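PDB 2EA3: chymotrypsin from Cellulomonas bogoriensis, which probably cleaves peptide bonds within proteins as a serine endopeptidase of the S1 family, this chain being the trypsin-like protease domain cut from a longer precursor. Local coordinates for residues A[55-60]-A[174-179]; A[92-97]-A[128-133]; A[98-103]-A[134-139]. One frame throughout, in Å; residues are numbered along the deposited sequence.

Interaction 1: residues A[55-60]-A[174-179]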
# COMPACT_ATOMS: atom_id res chain seq x y z
N ASN A 55 3.78 -4.33 12.97
CA ASN A 55 3.03 -4.38 11.72
C ASN A 55 3.52 -3.21 10.87
O ASN A 55 4.42 -2.47 11.29
CB ASN A 55 1.53 -4.18 11.97
CG ASN A 55 0.97 -5.12 13.04
OD1 ASN A 55 0.40 -4.67 14.05
ND2 ASN A 55 1.12 -6.41 12.83
N ASP A 56 2.92 -3.01 9.70
CA ASP A 56 3.17 -1.77 8.97
C ASP A 56 1.90 -1.37 8.21
O ASP A 56 1.81 -1.50 6.99
CB ASP A 56 4.41 -1.87 8.07
CG ASP A 56 4.87 -0.50 7.54
OD1 ASP A 56 5.85 -0.46 6.75
OD2 ASP A 56 4.25 0.53 7.91
N TYR A 57 0.91 -0.90 8.95
CA TYR A 57 -0.35 -0.51 8.34
C TYR A 57 -0.96 0.72 8.96
O TYR A 57 -0.69 1.02 10.12
CB TYR A 57 -1.39 -1.64 8.29
CG TYR A 57 -1.84 -2.24 9.62
CD1 TYR A 57 -1.45 -3.52 10.00
CD2 TYR A 57 -2.67 -1.51 10.50
CE1 TYR A 57 -1.88 -4.08 11.24
CE2 TYR A 57 -3.11 -2.07 11.72
CZ TYR A 57 -2.72 -3.34 12.08
OH TYR A 57 -3.16 -3.87 13.29
N ALA A 58 -1.81 1.37 8.18
CA ALA A 58 -2.53 2.55 8.64
C ALA A 58 -3.79 2.73 7.84
O ALA A 58 -3.90 2.25 6.72
CB ALA A 58 -1.65 3.79 8.57
N PHE A 59 -4.73 3.46 8.42
CA PHE A 59 -5.97 3.80 7.77
C PHE A 59 -6.06 5.32 7.81
O PHE A 59 -5.87 5.92 8.87
CB PHE A 59 -7.15 3.18 8.54
CG PHE A 59 -8.50 3.76 8.17
CD1 PHE A 59 -8.96 3.74 6.86
CD2 PHE A 59 -9.31 4.32 9.16
CE1 PHE A 59 -10.21 4.27 6.53
CE2 PHE A 59 -10.56 4.86 8.82
CZ PHE A 59 -11.01 4.82 7.51
N VAL A 60 -6.36 5.92 6.66
CA VAL A 60 -6.53 7.37 6.58
C VAL A 60 -7.99 7.65 6.26
O VAL A 60 -8.51 7.19 5.24
CB VAL A 60 -5.57 8.00 5.52
CG1 VAL A 60 -5.83 9.54 5.34
CG2 VAL A 60 -4.11 7.73 5.87
N GLN A 174 -9.27 -6.44 8.99
CA GLN A 174 -9.69 -7.01 10.26
C GLN A 174 -9.46 -6.05 11.43
O GLN A 174 -10.33 -5.88 12.29
CB GLN A 174 -8.96 -8.33 10.52
CG GLN A 174 -9.36 -9.03 11.83
CD GLN A 174 -10.70 -9.75 11.75
OE1 GLN A 174 -11.67 -9.24 11.18
NE2 GLN A 174 -10.75 -10.95 12.33
N ALA A 175 -8.29 -5.41 11.44
CA ALA A 175 -7.92 -4.52 12.55
C ALA A 175 -8.95 -3.41 12.72
O ALA A 175 -9.34 -3.09 13.84
CB ALA A 175 -6.52 -3.93 12.34
N TYR A 176 -9.42 -2.84 11.61
CA TYR A 176 -10.25 -1.65 11.69
C TYR A 176 -11.71 -1.87 11.30
O TYR A 176 -12.48 -0.90 11.26
CB TYR A 176 -9.65 -0.53 10.85
CG TYR A 176 -8.26 -0.15 11.27
CD1 TYR A 176 -7.97 0.20 12.60
CD2 TYR A 176 -7.22 -0.13 10.35
CE1 TYR A 176 -6.67 0.53 12.99
CE2 TYR A 176 -5.92 0.23 10.73
CZ TYR A 176 -5.66 0.56 12.05
OH TYR A 176 -4.39 0.91 12.43
N GLY A 177 -12.07 -3.11 11.03
CA GLY A 177 -13.45 -3.48 10.64
C GLY A 177 -13.84 -2.80 9.34
O GLY A 177 -14.92 -2.25 9.23
N LEU A 178 -12.93 -2.83 8.38
CA LEU A 178 -13.11 -2.11 7.12
C LEU A 178 -13.51 -3.07 6.02
O LEU A 178 -13.17 -4.25 6.07
CB LEU A 178 -11.79 -1.45 6.69
CG LEU A 178 -11.22 -0.39 7.61
CD1 LEU A 178 -9.75 -0.18 7.26
CD2 LEU A 178 -12.02 0.91 7.51
N ARG A 179 -14.23 -2.54 5.04
CA ARG A 179 -14.54 -3.26 3.81
C ARG A 179 -13.89 -2.54 2.63
O ARG A 179 -13.92 -1.31 2.55
CB ARG A 179 -16.04 -3.34 3.58
CG ARG A 179 -16.75 -4.46 4.33
CD ARG A 179 -18.23 -4.50 3.94
NE ARG A 179 -18.96 -5.60 4.57
CZ ARG A 179 -19.39 -5.59 5.84
NH1 ARG A 179 -19.16 -4.54 6.62
NH2 ARG A 179 -20.05 -6.65 6.32

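Interaction 2: residues A[92-97]-A[128-133]. With SO4 (sulfate ion), chain B.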
# COMPACT_ATOMS: atom_id res chain seq x y z
N SER A 92 3.14 -16.54 -6.91
CA SER A 92 2.23 -15.74 -7.73
C SER A 92 2.88 -14.51 -8.33
O SER A 92 3.69 -13.87 -7.66
CB SER A 92 1.03 -15.28 -6.91
OG SER A 92 0.25 -16.40 -6.56
N ALA A 93 2.50 -14.17 -9.56
CA ALA A 93 2.95 -12.93 -10.18
C ALA A 93 2.16 -11.79 -9.54
O ALA A 93 0.92 -11.83 -9.46
CB ALA A 93 2.72 -12.95 -11.69
N VAL A 94 2.88 -10.80 -9.05
CA VAL A 94 2.25 -9.65 -8.42
C VAL A 94 2.84 -8.37 -9.02
O VAL A 94 4.00 -8.36 -9.48
CB VAL A 94 2.44 -9.65 -6.90
CG1 VAL A 94 1.60 -10.75 -6.25
CG2 VAL A 94 3.95 -9.80 -6.54
N CYS A 95 2.04 -7.32 -9.01
CA CYS A 95 2.51 -6.02 -9.51
C CYS A 95 2.21 -4.98 -8.47
O CYS A 95 1.16 -5.04 -7.81
CB CYS A 95 1.81 -5.62 -10.80
SG CYS A 95 2.19 -6.69 -12.18
N ARG A 96 3.13 -4.03 -8.36
CA ARG A 96 3.06 -2.97 -7.39
C ARG A 96 2.87 -1.64 -8.14
O ARG A 96 3.45 -1.44 -9.19
CB ARG A 96 4.39 -2.93 -6.61
CG ARG A 96 4.41 -1.79 -5.55
CD ARG A 96 5.83 -1.48 -5.03
NE ARG A 96 6.83 -1.32 -6.10
CZ ARG A 96 6.87 -0.30 -6.95
NH1 ARG A 96 5.97 0.68 -6.88
NH2 ARG A 96 7.82 -0.25 -7.89
N SER A 97 2.04 -0.75 -7.58
CA SER A 97 1.89 0.59 -8.10
C SER A 97 2.35 1.56 -7.01
O SER A 97 1.89 1.48 -5.88
CB SER A 97 0.42 0.83 -8.43
OG SER A 97 0.22 2.11 -9.00
N THR A 128 8.79 -10.32 -1.71
CA THR A 128 8.72 -10.39 -3.19
C THR A 128 10.00 -9.97 -3.88
O THR A 128 10.88 -9.37 -3.26
CB THR A 128 7.63 -9.47 -3.78
OG1 THR A 128 8.11 -8.10 -3.78
CG2 THR A 128 6.29 -9.58 -2.99
N THR A 129 10.06 -10.22 -5.19
CA THR A 129 11.18 -9.78 -6.04
C THR A 129 10.82 -8.47 -6.74
O THR A 129 11.50 -8.05 -7.69
CB THR A 129 11.48 -10.81 -7.14
OG1 THR A 129 10.30 -11.03 -7.90
CG2 THR A 129 11.92 -12.13 -6.54
N VAL A 130 9.72 -7.83 -6.32
CA VAL A 130 9.32 -6.56 -6.92
C VAL A 130 10.29 -5.50 -6.39
O VAL A 130 10.67 -5.56 -5.24
CB VAL A 130 7.88 -6.17 -6.52
CG1 VAL A 130 7.48 -4.83 -7.12
CG2 VAL A 130 6.87 -7.27 -6.90
N CYS A 131 10.68 -4.52 -7.21
CA CYS A 131 11.56 -3.45 -6.73
C CYS A 131 10.68 -2.34 -6.17
O CYS A 131 9.51 -2.25 -6.51
CB CYS A 131 12.40 -2.90 -7.88
SG CYS A 131 11.44 -2.13 -9.25
N ALA A 132 11.24 -1.49 -5.32
CA ALA A 132 10.52 -0.31 -4.87
C ALA A 132 11.54 0.71 -4.44
O ALA A 132 12.70 0.37 -4.17
CB ALA A 132 9.60 -0.64 -3.71
N GLU A 133 11.12 1.97 -4.41
CA GLU A 133 11.99 3.03 -3.94
C GLU A 133 11.20 3.81 -2.90
O GLU A 133 10.02 3.59 -2.76
CB GLU A 133 12.51 3.87 -5.12
CG GLU A 133 13.55 3.05 -5.93
CD GLU A 133 14.05 3.71 -7.19
OE1 GLU A 133 14.04 4.95 -7.24
OE2 GLU A 133 14.45 2.98 -8.14
S SO4 B . 0.18 -16.77 -11.42
O1 SO4 B . -0.68 -16.69 -12.60
O2 SO4 B . 1.46 -17.35 -11.79
O3 SO4 B . 0.39 -15.44 -10.86
O4 SO4 B . -0.46 -17.62 -10.42

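Interaction 3: residues A[98-103]-A[134-139]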
# COMPACT_ATOMS: atom_id res chain seq x y z
N GLY A 98 3.25 2.46 -7.36
CA GLY A 98 3.75 3.43 -6.40
C GLY A 98 4.14 4.71 -7.12
O GLY A 98 4.41 4.71 -8.33
N SER A 99 4.15 5.80 -6.38
CA SER A 99 4.28 7.12 -6.99
C SER A 99 5.71 7.52 -7.40
O SER A 99 5.90 8.55 -8.04
CB SER A 99 3.71 8.16 -6.03
OG SER A 99 4.52 8.22 -4.87
N THR A 100 6.72 6.75 -7.01
CA THR A 100 8.10 7.09 -7.38
C THR A 100 8.57 6.33 -8.59
O THR A 100 9.25 6.88 -9.46
CB THR A 100 9.07 6.85 -6.20
OG1 THR A 100 8.63 7.67 -5.12
CG2 THR A 100 10.53 7.21 -6.58
N THR A 101 8.23 5.05 -8.65
CA THR A 101 8.73 4.21 -9.74
C THR A 101 7.63 3.71 -10.68
O THR A 101 7.93 3.12 -11.72
CB THR A 101 9.54 3.03 -9.18
OG1 THR A 101 8.71 2.25 -8.32
CG2 THR A 101 10.74 3.54 -8.42
N GLY A 102 6.36 3.95 -10.33
CA GLY A 102 5.26 3.49 -11.16
C GLY A 102 4.91 2.02 -10.95
O GLY A 102 4.82 1.55 -9.83
N TRP A 103 4.74 1.31 -12.05
CA TRP A 103 4.20 -0.06 -12.06
C TRP A 103 5.34 -1.02 -12.33
O TRP A 103 5.99 -0.94 -13.38
CB TRP A 103 3.17 -0.15 -13.17
CG TRP A 103 2.51 -1.46 -13.39
CD1 TRP A 103 2.89 -2.42 -14.26
CD2 TRP A 103 1.32 -1.92 -12.75
NE1 TRP A 103 2.00 -3.48 -14.20
CE2 TRP A 103 1.02 -3.19 -13.29
CE3 TRP A 103 0.45 -1.37 -11.79
CZ2 TRP A 103 -0.10 -3.93 -12.90
CZ3 TRP A 103 -0.67 -2.11 -11.38
CH2 TRP A 103 -0.93 -3.39 -11.94
N PRO A 134 11.89 4.65 -2.12
CA PRO A 134 11.13 5.48 -1.20
C PRO A 134 10.20 6.41 -1.98
O PRO A 134 10.58 7.02 -3.03
CB PRO A 134 12.23 6.27 -0.46
CG PRO A 134 13.48 5.38 -0.60
CD PRO A 134 13.34 4.89 -2.01
N GLY A 135 8.99 6.51 -1.47
CA GLY A 135 7.89 7.18 -2.14
C GLY A 135 6.87 6.14 -2.53
O GLY A 135 5.68 6.42 -2.52
N ASP A 136 7.34 4.93 -2.88
CA ASP A 136 6.42 3.83 -3.24
C ASP A 136 5.73 3.21 -2.02
O ASP A 136 4.75 2.48 -2.17
CB ASP A 136 7.18 2.72 -3.97
CG ASP A 136 7.70 3.15 -5.34
OD1 ASP A 136 8.72 2.56 -5.76
OD2 ASP A 136 7.08 4.03 -5.99
N SER A 137 6.28 3.44 -0.83
CA SER A 137 5.71 2.88 0.41
C SER A 137 4.20 3.14 0.51
O SER A 137 3.75 4.24 0.20
CB SER A 137 6.37 3.58 1.62
OG SER A 137 7.64 3.05 1.84
N GLY A 138 3.44 2.15 0.99
CA GLY A 138 2.01 2.33 1.20
C GLY A 138 1.23 1.96 -0.03
O GLY A 138 0.02 1.78 0.05
N GLY A 139 1.92 1.85 -1.17
CA GLY A 139 1.27 1.59 -2.45
C GLY A 139 0.72 0.19 -2.61
O GLY A 139 0.95 -0.67 -1.79

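Interaction 1: residues A[55-60]-A[174-179]
The C-terminal helix of the chymotrypsin fold packs here on the outside of the first beta-barrel, where Tyr57 and Phe59 of strand 57-62 receive Ala175, Tyr176 and Leu178 from the end of helix 169-176 and the turn after it. Tyr57 and Phe59 both point toward the helix, while Ala58 between them faces away and meets Phe47 and Thr29 of neighbouring strands; a small residue suits that crowded interior. Next to this strand Asp56 reaches the backbone N of His32, consistent with the Ser-His-Asp triad of the family.

The two tyrosines carry one half of the contact. Their planes stand 84° apart, and the Tyr176 hydroxyl comes in at the edge of the Tyr57 ring, near its plane, with Tyr176 OH 3.3 Å from Tyr57 CE2. The first torsion of Tyr57, 61°, tucks its CG between backbone N and carbonyl carbon, which stands the ring up beside the helix end. There Tyr57 OH lies 3.5 Å from Ala175 CB. The alanine methyl meets the phenol end of Tyr57 and lets the helix end come close.

Phe59 carries the other half. Its CB packs on the Tyr176 ring, Phe59 CB to Tyr176 CD2 being 3.8 Å, and its ring is covered on one face by a leucine methyl. Gly177 leaves the helix with positive phi, a conformation that glycine adopts easily, and the chain turns so that Leu178 comes back toward the strand, where it also touches Ile28. A branched side chain serves well here, since each methyl finds its own part of the phenylalanine. Leu178 CD1 is 4.0 Å from Phe59 CD1, and Leu178 CD2 makes a CH-pi contact 4.1 Å from the centroid of the Phe59 ring, 16° off its normal.

Interaction 2: residues A[92-97]-A[128-133]
Cys131 O is gripped side-on by two nitrogens of Arg96, a residue of the first strand of the second beta-barrel, 93-98, in the chymotrypsin fold. Arg96 NE, 2.9 Å from Cys131 O, lies in the carbonyl plane; Arg96 NH2, 3.0 Å from Cys131 O, sits 37° above it. Arginine suits the place because NE and NH2 can share one acceptor while NH1 turns to Asp136, a long and weak ion pair. The chain gets there by a bend at chi3 (48°), which brings NE and NH2 round to Cys131 O. A leucine here would probably leave Cys131 O without either of these donors and Asp136 without this positive neighbour.

Val130 divides its methyls between two strand residues: CG1 lies 3.7 Å from Arg96 CB, and CG2 is 3.9 Å from Val94 CG2. Thr128 opens the loop with an ST turn, its OG1 accepting from Val130 N and hydrogen-bonded to Thr164 O on strand 161-168. Disulfides join Cys95 to Cys105 on the adjacent strand and Cys131 to Cys158 in a nearby loop. At the strand's start, a sulfate, probably from the crystallisation liquor, takes a hydrogen bond from Ala93 N to its O3 at 2.8 Å.

Interaction 3: residues A[98-103]-A[134-139]
Asp136, the aspartate of the Gly-Asp-Ser-Gly motif of S1 peptidases, turns its carboxylate into the hairpin loop between strands 93-98 and 102-110, where Thr100 and Thr101 meet it. Asp136 OD2 accepts two backbone donors: Thr100 N, 2.9 Å from Asp136 OD2, arrives nearly in line with the C-O bond, and Thr101 N, 3.1 Å from Asp136 OD2, meets the syn lone pair of OD2. Thr101 OG1 donates to Asp136 OD1 at 2.6 Å, 29° out of the carboxylate plane; Glu133 N also donates to that oxygen. Thr101 OG1 sits between backbone N and carbonyl carbon (chi1 60°), which lets N-H and hydroxyl both reach the carboxylate. Both oxygens of a buried acid are thus satisfied and the carboxylate's rotation fixed.

Thr100 OG1 donates to Pro134 O at 2.9 Å. Gly135 O accepts from Ser18 OG. Glycines make room: a CB on Gly98 would run into Asp136 OD2, and one on Gly135 into Thr100 OG1. Ser137 follows, its OG bonded to His32 NE2, consistent with the serine and histidine of the family's catalytic triad, and a type II turn runs from Asp136 to Gly139, closed by Gly139 N 3.1 Å from Asp136 O.

From the N terminus, the chain first builds the barrel that holds 55-60, then crosses to the second barrel, where 92-97 and 98-103 follow directly on one another as a strand and the hairpin turn beyond it. The loop between strands 125-128 and 140-143 returns to them in the same order, 128-133 closing interaction 2 and 134-139 closing interaction 3, so the two contacts cross. They touch directly, Arg96 NH2 lying 2.7 Å from Thr101 OG1. Both nest inside the loop that interaction 1 closes last, when the C-terminal helix reaches back to the first barrel, across the chain's centre, about 21 and 19 Å from interactions 2 and 3 between centres.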